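Local coordinates for protein putative phosphosugar isomerases (Salmonella typhimurium LT2, PDB 3FKJ) that probably binds phosphorylated sugars or related carbohydrate derivatives and may isomerise them, as a two-subunit protein of the SIS family, at residues A[96-101]-A[140-145]; A[162-167]-A[174-179]; A[248-251]-A[257-260]; A[292-297]-A[322-327]. All coordinates share one frame; numbering follows the deposited sequence.

Interaction 1. Residues A[96-101]-A[140-145]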
loop_
_atom_site.group_PDB
_atom_site.type_symbol
_atom_site.label_atom_id
_atom_site.label_comp_id
_atom_site.label_asym_id
_atom_site.label_seq_id
_atom_site.Cartn_x
_atom_site.Cartn_y
_atom_site.Cartn_z
ATOM N N ALA A 96 -11.136 -4.253 -12.148
ATOM C CA ALA A 96 -10.707 -3.704 -13.433
ATOM C C ALA A 96 -9.718 -4.639 -14.097
ATOM O O ALA A 96 -8.904 -5.293 -13.440
ATOM C CB ALA A 96 -10.100 -2.346 -13.289
ATOM N N SER A 97 -9.814 -4.719 -15.417
ATOM C CA SER A 97 -8.862 -5.460 -16.260
ATOM C C SER A 97 -8.981 -4.860 -17.661
ATOM O O SER A 97 -10.098 -4.826 -18.215
ATOM C CB SER A 97 -9.238 -6.958 -16.332
ATOM O OG SER A 97 -8.260 -7.710 -17.051
ATOM N N GLN A 98 -7.860 -4.404 -18.227
ATOM C CA GLN A 98 -7.825 -3.845 -19.599
ATOM C C GLN A 98 -8.470 -4.747 -20.714
ATOM O O GLN A 98 -9.542 -4.431 -21.260
ATOM C CB GLN A 98 -6.383 -3.467 -19.967
ATOM C CG GLN A 98 -6.212 -2.817 -21.380
ATOM C CD GLN A 98 -6.562 -1.326 -21.424
ATOM O OE1 GLN A 98 -6.858 -0.702 -20.392
ATOM N NE2 GLN A 98 -6.507 -0.745 -22.618
ATOM N N GLN A 99 -7.817 -5.867 -21.022
ATOM C CA GLN A 99 -8.303 -6.820 -22.014
ATOM C C GLN A 99 -9.295 -7.830 -21.408
ATOM O O GLN A 99 -9.717 -8.758 -22.091
ATOM C CB GLN A 99 -7.110 -7.543 -22.648
ATOM N N GLY A 100 -9.662 -7.639 -20.135
ATOM C CA GLY A 100 -10.715 -8.405 -19.456
ATOM C C GLY A 100 -10.434 -9.872 -19.122
ATOM O O GLY A 100 -11.351 -10.602 -18.763
ATOM N N ASN A 101 -9.174 -10.304 -19.203
ATOM C CA ASN A 101 -8.821 -11.725 -19.027
ATOM C C ASN A 101 -7.730 -12.086 -17.980
ATOM O O ASN A 101 -7.428 -13.280 -17.817
ATOM C CB ASN A 101 -8.476 -12.365 -20.389
ATOM C CG ASN A 101 -7.316 -11.686 -21.111
ATOM O OD1 ASN A 101 -6.404 -11.120 -20.507
ATOM N ND2 ASN A 101 -7.337 -11.784 -22.428
ATOM N N TYR A 140 -14.787 1.338 -19.988
ATOM C CA TYR A 140 -14.118 2.611 -19.832
ATOM C C TYR A 140 -13.423 2.919 -21.131
ATOM O O TYR A 140 -13.216 2.031 -21.952
ATOM C CB TYR A 140 -13.130 2.621 -18.654
ATOM C CG TYR A 140 -12.022 1.598 -18.695
ATOM C CD1 TYR A 140 -10.886 1.793 -19.465
ATOM C CD2 TYR A 140 -12.083 0.451 -17.912
ATOM C CE1 TYR A 140 -9.863 0.869 -19.481
ATOM C CE2 TYR A 140 -11.052 -0.481 -17.913
ATOM C CZ TYR A 140 -9.951 -0.273 -18.707
ATOM O OH TYR A 140 -8.911 -1.191 -18.702
ATOM N N GLN A 141 -13.040 4.174 -21.303
ATOM C CA GLN A 141 -12.294 4.585 -22.468
ATOM C C GLN A 141 -10.792 4.680 -22.227
ATOM O O GLN A 141 -10.317 4.951 -21.115
ATOM C CB GLN A 141 -12.846 5.901 -22.959
ATOM C CG GLN A 141 -14.306 5.771 -23.314
ATOM C CD GLN A 141 -14.650 6.626 -24.442
ATOM O OE1 GLN A 141 -15.023 7.764 -24.251
ATOM N NE2 GLN A 141 -14.462 6.122 -25.646
ATOM N N TRP A 142 -10.059 4.435 -23.302
ATOM C CA TRP A 142 -8.621 4.398 -23.283
ATOM C C TRP A 142 -8.074 4.696 -24.681
ATOM O O TRP A 142 -8.604 4.222 -25.659
ATOM C CB TRP A 142 -8.164 3.005 -22.842
ATOM C CG TRP A 142 -6.692 2.819 -22.937
ATOM C CD1 TRP A 142 -5.760 3.122 -21.978
ATOM C CD2 TRP A 142 -5.961 2.297 -24.061
ATOM N NE1 TRP A 142 -4.498 2.810 -22.432
ATOM C CE2 TRP A 142 -4.589 2.303 -23.704
ATOM C CE3 TRP A 142 -6.333 1.811 -25.320
ATOM C CZ2 TRP A 142 -3.584 1.854 -24.574
ATOM C CZ3 TRP A 142 -5.329 1.366 -26.192
ATOM C CH2 TRP A 142 -3.973 1.394 -25.810
ATOM N N ALA A 143 -7.017 5.495 -24.742
ATOM C CA ALA A 143 -6.143 5.579 -25.912
ATOM C C ALA A 143 -4.683 5.715 -25.474
ATOM O O ALA A 143 -4.394 6.180 -24.381
ATOM C CB ALA A 143 -6.515 6.747 -26.787
ATOM N N ARG A 144 -3.786 5.350 -26.382
ATOM C CA ARG A 144 -2.360 5.532 -26.225
ATOM C C ARG A 144 -1.893 6.929 -26.644
ATOM O O ARG A 144 -1.892 7.269 -27.829
ATOM C CB ARG A 144 -1.648 4.472 -27.039
ATOM C CG ARG A 144 -0.154 4.520 -26.959
ATOM C CD ARG A 144 0.416 3.354 -27.750
ATOM N NE ARG A 144 0.080 2.098 -27.077
ATOM C CZ ARG A 144 -0.064 0.925 -27.678
ATOM N NH1 ARG A 144 0.110 0.804 -28.997
ATOM N NH2 ARG A 144 -0.374 -0.137 -26.948
ATOM N N TYR A 145 -1.467 7.712 -25.648
ATOM C CA TYR A 145 -0.921 9.054 -25.844
ATOM C C TYR A 145 0.095 8.960 -26.995
ATOM O O TYR A 145 0.933 8.049 -27.009
ATOM C CB TYR A 145 -0.274 9.605 -24.542
ATOM C CG TYR A 145 0.174 11.043 -24.664
ATOM C CD1 TYR A 145 -0.754 12.105 -24.602
ATOM C CD2 TYR A 145 1.508 11.353 -24.930
ATOM C CE1 TYR A 145 -0.342 13.446 -24.783
ATOM C CE2 TYR A 145 1.923 12.679 -25.131
ATOM C CZ TYR A 145 0.999 13.720 -25.041
ATOM O OH TYR A 145 1.446 15.023 -25.213
#

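Interaction 2. Residues A[162-167]-A[174-179]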
loop_
_atom_site.group_PDB
_atom_site.type_symbol
_atom_site.label_atom_id
_atom_site.label_comp_id
_atom_site.label_asym_id
_atom_site.label_seq_id
_atom_site.Cartn_x
_atom_site.Cartn_y
_atom_site.Cartn_z
ATOM N N LEU A 162 -17.636 6.195 -9.233
ATOM C CA LEU A 162 -18.278 5.120 -8.455
ATOM C C LEU A 162 -18.195 5.415 -6.966
ATOM O O LEU A 162 -19.186 5.299 -6.247
ATOM C CB LEU A 162 -17.610 3.776 -8.758
ATOM C CG LEU A 162 -17.927 3.233 -10.143
ATOM C CD1 LEU A 162 -16.922 2.097 -10.575
ATOM C CD2 LEU A 162 -19.340 2.780 -10.130
ATOM N N ALA A 163 -17.031 5.845 -6.506
ATOM C CA ALA A 163 -16.861 6.316 -5.122
ATOM C C ALA A 163 -17.861 7.422 -4.736
ATOM O O ALA A 163 -18.502 7.328 -3.666
ATOM C CB ALA A 163 -15.443 6.806 -4.865
ATOM N N LEU A 164 -17.921 8.478 -5.572
ATOM C CA LEU A 164 -18.858 9.585 -5.379
ATOM C C LEU A 164 -20.288 9.070 -5.169
ATOM O O LEU A 164 -20.975 9.486 -4.236
ATOM C CB LEU A 164 -18.854 10.522 -6.598
ATOM C CG LEU A 164 -19.920 11.622 -6.661
ATOM C CD1 LEU A 164 -19.600 12.669 -5.603
ATOM C CD2 LEU A 164 -20.022 12.222 -8.106
ATOM N N GLU A 165 -20.713 8.172 -6.054
ATOM C CA GLU A 165 -22.063 7.609 -6.010
ATOM C C GLU A 165 -22.337 6.686 -4.844
ATOM O O GLU A 165 -23.419 6.743 -4.257
ATOM C CB GLU A 165 -22.390 6.914 -7.339
ATOM C CG GLU A 165 -22.543 7.891 -8.489
ATOM C CD GLU A 165 -23.714 8.854 -8.301
ATOM O OE1 GLU A 165 -24.736 8.503 -7.649
ATOM O OE2 GLU A 165 -23.612 9.973 -8.828
ATOM N N ILE A 166 -21.349 5.881 -4.461
ATOM C CA ILE A 166 -21.488 5.046 -3.264
ATOM C C ILE A 166 -21.717 5.919 -2.033
ATOM O O ILE A 166 -22.596 5.648 -1.251
ATOM C CB ILE A 166 -20.329 4.057 -3.079
ATOM C CG1 ILE A 166 -20.343 3.023 -4.220
ATOM C CG2 ILE A 166 -20.437 3.362 -1.690
ATOM C CD1 ILE A 166 -19.014 2.269 -4.409
ATOM N N LEU A 167 -20.942 6.987 -1.902
ATOM C CA LEU A 167 -21.015 7.852 -0.768
ATOM C C LEU A 167 -22.297 8.618 -0.798
ATOM O O LEU A 167 -23.001 8.673 0.200
ATOM C CB LEU A 167 -19.823 8.847 -0.735
ATOM C CG LEU A 167 -19.828 9.910 0.393
ATOM C CD1 LEU A 167 -19.557 9.348 1.763
ATOM C CD2 LEU A 167 -18.870 11.073 0.062
ATOM N N ALA A 174 -22.423 16.537 0.636
ATOM C CA ALA A 174 -22.767 17.959 0.452
ATOM C C ALA A 174 -22.128 18.552 -0.773
ATOM O O ALA A 174 -22.728 19.387 -1.402
ATOM C CB ALA A 174 -22.376 18.781 1.680
ATOM N N GLN A 175 -20.916 18.121 -1.120
ATOM C CA GLN A 175 -20.237 18.613 -2.323
ATOM C C GLN A 175 -20.475 17.834 -3.613
ATOM O O GLN A 175 -19.730 17.995 -4.599
ATOM C CB GLN A 175 -18.727 18.726 -2.064
ATOM C CG GLN A 175 -18.366 19.964 -1.260
ATOM C CD GLN A 175 -18.673 19.792 0.192
ATOM O OE1 GLN A 175 -18.272 18.810 0.791
ATOM N NE2 GLN A 175 -19.374 20.765 0.781
ATOM N N TYR A 176 -21.513 17.012 -3.656
ATOM C CA TYR A 176 -21.826 16.244 -4.887
ATOM C C TYR A 176 -21.831 17.076 -6.165
ATOM O O TYR A 176 -21.177 16.729 -7.172
ATOM C CB TYR A 176 -23.182 15.559 -4.725
ATOM C CG TYR A 176 -23.616 14.643 -5.846
ATOM C CD1 TYR A 176 -23.288 13.302 -5.830
ATOM C CD2 TYR A 176 -24.388 15.117 -6.913
ATOM C CE1 TYR A 176 -23.705 12.450 -6.847
ATOM C CE2 TYR A 176 -24.815 14.256 -7.932
ATOM C CZ TYR A 176 -24.471 12.925 -7.865
ATOM O OH TYR A 176 -24.839 12.070 -8.842
ATOM N N ASP A 177 -22.593 18.164 -6.131
ATOM C CA ASP A 177 -22.733 19.023 -7.283
ATOM C C ASP A 177 -21.381 19.645 -7.617
ATOM O O ASP A 177 -21.029 19.772 -8.787
ATOM C CB ASP A 177 -23.783 20.129 -7.022
ATOM C CG ASP A 177 -25.233 19.619 -7.059
ATOM O OD1 ASP A 177 -25.508 18.492 -7.521
ATOM O OD2 ASP A 177 -26.115 20.383 -6.621
ATOM N N GLU A 178 -20.624 20.028 -6.589
ATOM C CA GLU A 178 -19.301 20.635 -6.796
ATOM C C GLU A 178 -18.330 19.688 -7.510
ATOM O O GLU A 178 -17.548 20.114 -8.357
ATOM C CB GLU A 178 -18.678 21.098 -5.472
ATOM C CG GLU A 178 -18.538 22.591 -5.334
ATOM C CD GLU A 178 -17.658 23.226 -6.422
ATOM O OE1 GLU A 178 -18.214 23.944 -7.278
ATOM O OE2 GLU A 178 -16.420 23.009 -6.414
ATOM N N LEU A 179 -18.389 18.408 -7.167
ATOM C CA LEU A 179 -17.456 17.434 -7.723
ATOM C C LEU A 179 -17.888 17.062 -9.149
ATOM O O LEU A 179 -17.051 16.888 -10.025
ATOM C CB LEU A 179 -17.328 16.215 -6.800
ATOM C CG LEU A 179 -16.115 15.269 -6.961
ATOM C CD1 LEU A 179 -15.802 14.612 -5.661
ATOM C CD2 LEU A 179 -16.355 14.228 -8.024
#

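Interaction 3. Residues A[248-251]-A[257-260]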
loop_
_atom_site.group_PDB
_atom_site.type_symbol
_atom_site.label_atom_id
_atom_site.label_comp_id
_atom_site.label_asym_id
_atom_site.label_seq_id
_atom_site.Cartn_x
_atom_site.Cartn_y
_atom_site.Cartn_z
ATOM N N GLY A 248 5.377 11.123 3.321
ATOM C CA GLY A 248 5.366 11.056 4.765
ATOM C C GLY A 248 6.371 10.022 5.254
ATOM O O GLY A 248 7.157 10.293 6.174
ATOM N N GLU A 249 6.367 8.866 4.581
ATOM C CA GLU A 249 7.300 7.743 4.846
ATOM C C GLU A 249 8.781 8.006 4.541
ATOM O O GLU A 249 9.667 7.417 5.166
ATOM C CB GLU A 249 6.826 6.510 4.063
ATOM C CG GLU A 249 5.561 5.856 4.651
ATOM C CD GLU A 249 5.865 5.100 5.963
ATOM O OE1 GLU A 249 6.534 4.046 5.866
ATOM O OE2 GLU A 249 5.427 5.536 7.069
ATOM N N TYR A 250 9.049 8.889 3.582
ATOM C CA TYR A 250 10.414 9.241 3.185
ATOM C C TYR A 250 11.381 9.472 4.359
ATOM O O TYR A 250 12.526 8.989 4.364
ATOM C CB TYR A 250 10.336 10.513 2.365
ATOM C CG TYR A 250 11.664 11.042 1.804
ATOM C CD1 TYR A 250 12.402 10.301 0.885
ATOM C CD2 TYR A 250 12.124 12.288 2.156
ATOM C CE1 TYR A 250 13.578 10.793 0.347
ATOM C CE2 TYR A 250 13.319 12.810 1.626
ATOM C CZ TYR A 250 14.043 12.056 0.722
ATOM O OH TYR A 250 15.210 12.540 0.172
ATOM N N PHE A 251 10.924 10.241 5.343
ATOM C CA PHE A 251 11.786 10.668 6.454
ATOM C C PHE A 251 11.943 9.616 7.562
ATOM O O PHE A 251 12.529 9.907 8.586
ATOM C CB PHE A 251 11.255 11.971 7.045
ATOM C CG PHE A 251 11.387 13.136 6.114
ATOM C CD1 PHE A 251 12.620 13.659 5.845
ATOM C CD2 PHE A 251 10.279 13.654 5.457
ATOM C CE1 PHE A 251 12.749 14.709 4.964
ATOM C CE2 PHE A 251 10.410 14.712 4.577
ATOM C CZ PHE A 251 11.634 15.225 4.323
ATOM N N ILE A 257 18.912 7.071 1.626
ATOM C CA ILE A 257 19.491 6.778 0.306
ATOM C C ILE A 257 19.969 8.040 -0.446
ATOM O O ILE A 257 20.803 7.970 -1.353
ATOM C CB ILE A 257 18.463 6.005 -0.587
ATOM C CG1 ILE A 257 19.182 5.149 -1.666
ATOM C CG2 ILE A 257 17.419 6.995 -1.195
ATOM C CD1 ILE A 257 20.229 4.082 -1.108
ATOM N N THR A 258 19.407 9.190 -0.087
ATOM C CA THR A 258 19.618 10.441 -0.794
ATOM C C THR A 258 21.044 10.921 -0.719
ATOM O O THR A 258 21.627 11.079 0.359
ATOM C CB THR A 258 18.749 11.564 -0.182
ATOM O OG1 THR A 258 17.393 11.088 -0.002
ATOM C CG2 THR A 258 18.777 12.820 -1.056
ATOM N N GLU A 259 21.597 11.205 -1.885
ATOM C CA GLU A 259 22.902 11.868 -1.990
ATOM C C GLU A 259 22.830 12.717 -3.249
ATOM O O GLU A 259 21.822 12.652 -3.962
ATOM C CB GLU A 259 24.029 10.831 -2.026
ATOM C CG GLU A 259 23.998 9.861 -3.213
ATOM C CD GLU A 259 25.117 8.840 -3.122
ATOM O OE1 GLU A 259 24.995 7.924 -2.282
ATOM O OE2 GLU A 259 26.123 8.959 -3.878
ATOM N N PRO A 260 23.850 13.558 -3.505
ATOM C CA PRO A 260 23.794 14.368 -4.712
ATOM C C PRO A 260 23.436 13.554 -5.950
ATOM O O PRO A 260 24.107 12.584 -6.265
ATOM C CB PRO A 260 25.207 14.964 -4.801
ATOM C CG PRO A 260 25.660 15.044 -3.386
ATOM C CD PRO A 260 25.050 13.849 -2.700
#

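Interaction 4. Residues A[292-297]-A[322-327]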
loop_
_atom_site.group_PDB
_atom_site.type_symbol
_atom_site.label_atom_id
_atom_site.label_comp_id
_atom_site.label_asym_id
_atom_site.label_seq_id
_atom_site.Cartn_x
_atom_site.Cartn_y
_atom_site.Cartn_z
ATOM N N GLN A 292 12.650 16.004 -10.105
ATOM C CA GLN A 292 11.642 16.460 -11.061
ATOM C C GLN A 292 10.378 16.651 -10.248
ATOM O O GLN A 292 9.818 15.678 -9.698
ATOM C CB GLN A 292 11.382 15.422 -12.151
ATOM C CG GLN A 292 10.191 15.759 -13.083
ATOM C CD GLN A 292 10.478 16.983 -13.948
ATOM O OE1 GLN A 292 11.612 17.216 -14.325
ATOM N NE2 GLN A 292 9.450 17.773 -14.243
ATOM N N LEU A 293 9.957 17.899 -10.127
ATOM C CA LEU A 293 8.717 18.225 -9.460
ATOM C C LEU A 293 7.598 18.321 -10.491
ATOM O O LEU A 293 7.736 18.997 -11.490
ATOM C CB LEU A 293 8.870 19.544 -8.705
ATOM C CG LEU A 293 7.703 19.993 -7.817
ATOM C CD1 LEU A 293 7.269 18.927 -6.807
ATOM C CD2 LEU A 293 8.110 21.275 -7.126
ATOM N N ILE A 294 6.498 17.619 -10.256
ATOM C CA ILE A 294 5.274 17.819 -11.041
ATOM C C ILE A 294 4.169 18.199 -10.065
ATOM O O ILE A 294 3.723 17.378 -9.275
ATOM C CB ILE A 294 4.912 16.560 -11.847
ATOM C CG1 ILE A 294 6.115 16.165 -12.751
ATOM C CG2 ILE A 294 3.652 16.819 -12.663
ATOM C CD1 ILE A 294 5.966 14.869 -13.506
ATOM N N ASP A 295 3.744 19.465 -10.121
ATOM C CA ASP A 295 2.858 20.027 -9.109
ATOM C C ASP A 295 1.442 20.172 -9.642
ATOM O O ASP A 295 1.216 20.943 -10.585
ATOM C CB ASP A 295 3.390 21.399 -8.653
ATOM C CG ASP A 295 2.565 22.002 -7.500
ATOM O OD1 ASP A 295 1.613 21.332 -7.006
ATOM O OD2 ASP A 295 2.880 23.138 -7.074
ATOM N N ALA A 296 0.478 19.471 -9.021
ATOM C CA ALA A 296 -0.926 19.579 -9.463
ATOM C C ALA A 296 -1.428 21.033 -9.451
ATOM O O ALA A 296 -2.108 21.467 -10.385
ATOM C CB ALA A 296 -1.834 18.694 -8.637
ATOM N N ASP A 297 -1.083 21.774 -8.395
ATOM C CA ASP A 297 -1.530 23.165 -8.229
ATOM C C ASP A 297 -1.059 24.114 -9.319
ATOM O O ASP A 297 -1.727 25.103 -9.576
ATOM C CB ASP A 297 -1.114 23.728 -6.859
ATOM C CG ASP A 297 -2.291 23.871 -5.885
ATOM O OD1 ASP A 297 -3.448 23.923 -6.355
ATOM O OD2 ASP A 297 -2.056 23.946 -4.647
ATOM N N ASP A 322 1.762 11.048 -18.978
ATOM C CA ASP A 322 1.790 10.517 -20.360
ATOM C C ASP A 322 2.771 11.292 -21.205
ATOM O O ASP A 322 3.454 10.710 -22.057
ATOM C CB ASP A 322 0.411 10.563 -21.032
ATOM C CG ASP A 322 -0.502 9.395 -20.630
ATOM O OD1 ASP A 322 -0.008 8.377 -20.117
ATOM O OD2 ASP A 322 -1.728 9.484 -20.849
ATOM N N VAL A 323 2.863 12.594 -20.938
ATOM C CA VAL A 323 3.719 13.490 -21.729
ATOM C C VAL A 323 5.177 13.221 -21.383
ATOM O O VAL A 323 5.989 13.009 -22.268
ATOM C CB VAL A 323 3.344 15.015 -21.540
ATOM C CG1 VAL A 323 4.241 15.928 -22.420
ATOM C CG2 VAL A 323 1.839 15.240 -21.808
ATOM N N TYR A 324 5.498 13.181 -20.088
ATOM C CA TYR A 324 6.859 12.905 -19.672
ATOM C C TYR A 324 7.292 11.510 -20.107
ATOM O O TYR A 324 8.413 11.342 -20.541
ATOM C CB TYR A 324 7.005 13.038 -18.165
ATOM C CG TYR A 324 6.892 14.447 -17.673
ATOM C CD1 TYR A 324 5.654 15.002 -17.398
ATOM C CD2 TYR A 324 8.026 15.227 -17.477
ATOM C CE1 TYR A 324 5.535 16.305 -16.953
ATOM C CE2 TYR A 324 7.917 16.520 -17.020
ATOM C CZ TYR A 324 6.666 17.063 -16.757
ATOM O OH TYR A 324 6.533 18.369 -16.293
ATOM N N ASN A 325 6.392 10.529 -19.980
ATOM C CA ASN A 325 6.668 9.139 -20.366
ATOM C C ASN A 325 7.011 8.921 -21.829
ATOM O O ASN A 325 7.900 8.112 -22.136
ATOM C CB ASN A 325 5.527 8.204 -19.988
ATOM C CG ASN A 325 5.245 8.199 -18.517
ATOM O OD1 ASN A 325 6.055 8.661 -17.726
ATOM N ND2 ASN A 325 4.084 7.687 -18.136
ATOM N N LEU A 326 6.304 9.609 -22.726
ATOM C CA LEU A 326 6.632 9.563 -24.153
ATOM C C LEU A 326 7.973 10.262 -24.417
ATOM O O LEU A 326 8.840 9.736 -25.118
ATOM C CB LEU A 326 5.520 10.215 -24.988
ATOM C CG LEU A 326 5.448 9.912 -26.487
ATOM C CD1 LEU A 326 5.218 8.424 -26.707
ATOM C CD2 LEU A 326 4.360 10.733 -27.127
ATOM N N ALA A 327 8.142 11.459 -23.873
ATOM C CA ALA A 327 9.412 12.168 -24.009
ATOM C C ALA A 327 10.611 11.317 -23.541
ATOM O O ALA A 327 11.652 11.280 -24.204
ATOM C CB ALA A 327 9.365 13.482 -23.260
#

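Interaction 1. Residues A[96-101]-A[140-145]
The hydroxyl of Tyr140 donates a hydrogen bond to the side-chain carbonyl of Gln98, with OH and OE1 2.7 Å apart. The donor approaches OE1 from above the amide plane, 43° out of it. Seen from the ring, OE1 lies at the edge and near the ring plane. The Tyr140 hydroxyl also comes within 3.0 Å of Gln98 CA, a close approach. Its ring gets there because CG stands between the backbone N and the carbonyl carbon (chi1 58°). The backbone N of Gln98 is also near the hydroxyl, but its angle is too poor for a bond.

Gln98 bends at chi2 and brings its amide between two aromatic residues. OE1 serves Tyr140. NE2 lies over one face of the Trp142 ring, 3.4 Å from CD2. The amide is steeply turned, its plane 76° from that of the indole. Arg144 N lies on the opposite face of the same ring, and Tyr124 meets Trp142 edge-to-face. Helix 155-170 flanks Tyr140 through Lys155 and Tyr158.

Segment 96-101 is where strand 91-97 runs out into the loop before helix 103-115. A Ser-Gln-Gln-Gly-Asn-Thr sequence at this place is consistent with the phosphate-binding loop of SIS domains, at the C-terminal ends of the strands of the parallel sheet.

Interaction 2. Residues A[162-167]-A[174-179]
Tyr176 reaches from the first turn of helix 176-184 to Leu164 and Glu165 on helix 155-170. From CB its ring swings across, because CG is anti to the backbone N (chi1 -175°). CD1 is the first ring atom to touch, 3.7 Å from Leu164 CD1. CE1 comes next. It packs on the same leucine, 3.9 Å from Leu164 CD2, and lies 3.2 Å from Glu165 OE2. The leucine and tyrosine side chains lie roughly perpendicular.

At the tip, the Tyr176 hydroxyl donates to Glu165 OE2. The modelled OH to OE2 distance of 2.4 Å is very short, so its exact length is doubtful. The carboxylate plane stands 89° from the ring plane, and OE2 lies near the plane of the ring at its edge. The hydroxyl is further held by His24 NE2 and, weakly, by Arg28 NH1, both on helix 22-35. Glu165 OE1 is bonded instead to Gln169 NE2. The buried carboxylate thus has partners at both oxygens.

One turn further on, Leu179 CD2 meets Leu164 CD2 at 4.2 Å and extends the apolar side of the contact. Gln175 is the N-cap of the second helix.

Helix 155-170 also packs Leu162 and Ile166 on Ile94 of strand 91-97. It thus lies against the parallel sheet, as in the layered alpha/beta fold of SIS domains, and the short helix 176-184 that follows packs back on it.

Interaction 3. Residues A[248-251]-A[257-260]
Tyr250 meets Thr258 across a short loop, and the segment that carries it starts at Gly248. Glu249 follows and turns to the second subunit, where its OE2 is bonded to Thr75 OG1 and Gly49 N of that subunit. Two donors from one neighbour therefore grip a single carboxylate oxygen at the interface.

Both segments belong to the connection between strands 241-246 and 263-268 of the second parallel sheet. Gly248 and Glu249 open a Gly-Glu-x-x-His-Gly-Pro pattern. The same pattern occurs in the isomerase domain of GlmS, where it lies in the sugar-phosphate site. A like role here is possible but not established.

Tyr250 comes next. With chi1 near 180° (-178°) the ring points away from the backbone N and out to the second segment. The hydroxyl donates to Thr258 OG1, with OH and OG1 2.6 Å apart. Thr258 CB lies further off, 3.7 Å from Tyr250 OH. OG1 is bonded in turn to Phe255 O, which helps to set the threonine rotation.

At Phe251 the ring is set against the preceding residue. Tyr250 CD2 stands 3.6 Å above the plane of the Phe251 ring, over its centre. Phe283 meets Phe251 edge-to-face and also touches Thr258, while Arg279 makes a cation-pi contact with Phe251.

Interaction 4. Residues A[292-297]-A[322-327]
Ile294 lays its CD1 methyl over one face of the Tyr324 ring. This is a CH-pi contact, with CD1 3.9 Å from the ring centroid and 16° off the ring normal. The methyl is shifted toward the rim, and its nearest ring atom is Tyr324 CE1 at 3.8 Å. The two side chains run antiparallel, one alongside the other. A chi1 of -56° sets CG1 of Ile294, and an extended chi2 carries CD1 on to the ring.

Gln292 comes at the same ring obliquely. Its NE2 is 3.4 Å from Tyr324 CE2, and the amide and ring planes are 52° apart. This is proximity rather than bonding. The polar partner of NE2 is Asp200 OD2, which also bonds Tyr324 OH. One carboxylate oxygen therefore ties the amide and the phenol together. Arg203 NH2 donates to Gln292 OE1, so both ends of the amide are held and its rotation is fixed.

Strand 290-295 is an outermost strand of the second parallel sheet within the chain and pairs with strand 263-268. Helix 313-331 packs on it through Tyr324 and, against Ile294, through His317, Val320 and Leu321. A helix packed on a parallel sheet in this way fits the layered alpha/beta fold of SIS domains. Helix 198-208 adds Asp200, Arg203 and Phe204, the last meeting the Tyr324 ring edge-to-face.

Interactions 1 and 2 belong to the first parallel sheet and its helices, interactions 3 and 4 to the second. Interaction 1 is partly buried, while the other three are buried. Interactions 1 and 2 share strand 91-97, one at its end and the other through the helix packed on it. Interactions 1, 2 and 3 each use a tyrosine hydroxyl as donor, to an amide, a carboxylate and a threonine respectively. Interaction 4 instead joins strand to helix by ring-face packing. Interaction 3 is the one touched by the second subunit. Interactions 1 and 4 meet where Tyr145 packs on Asp322, Val323 and Leu326, linking the two halves.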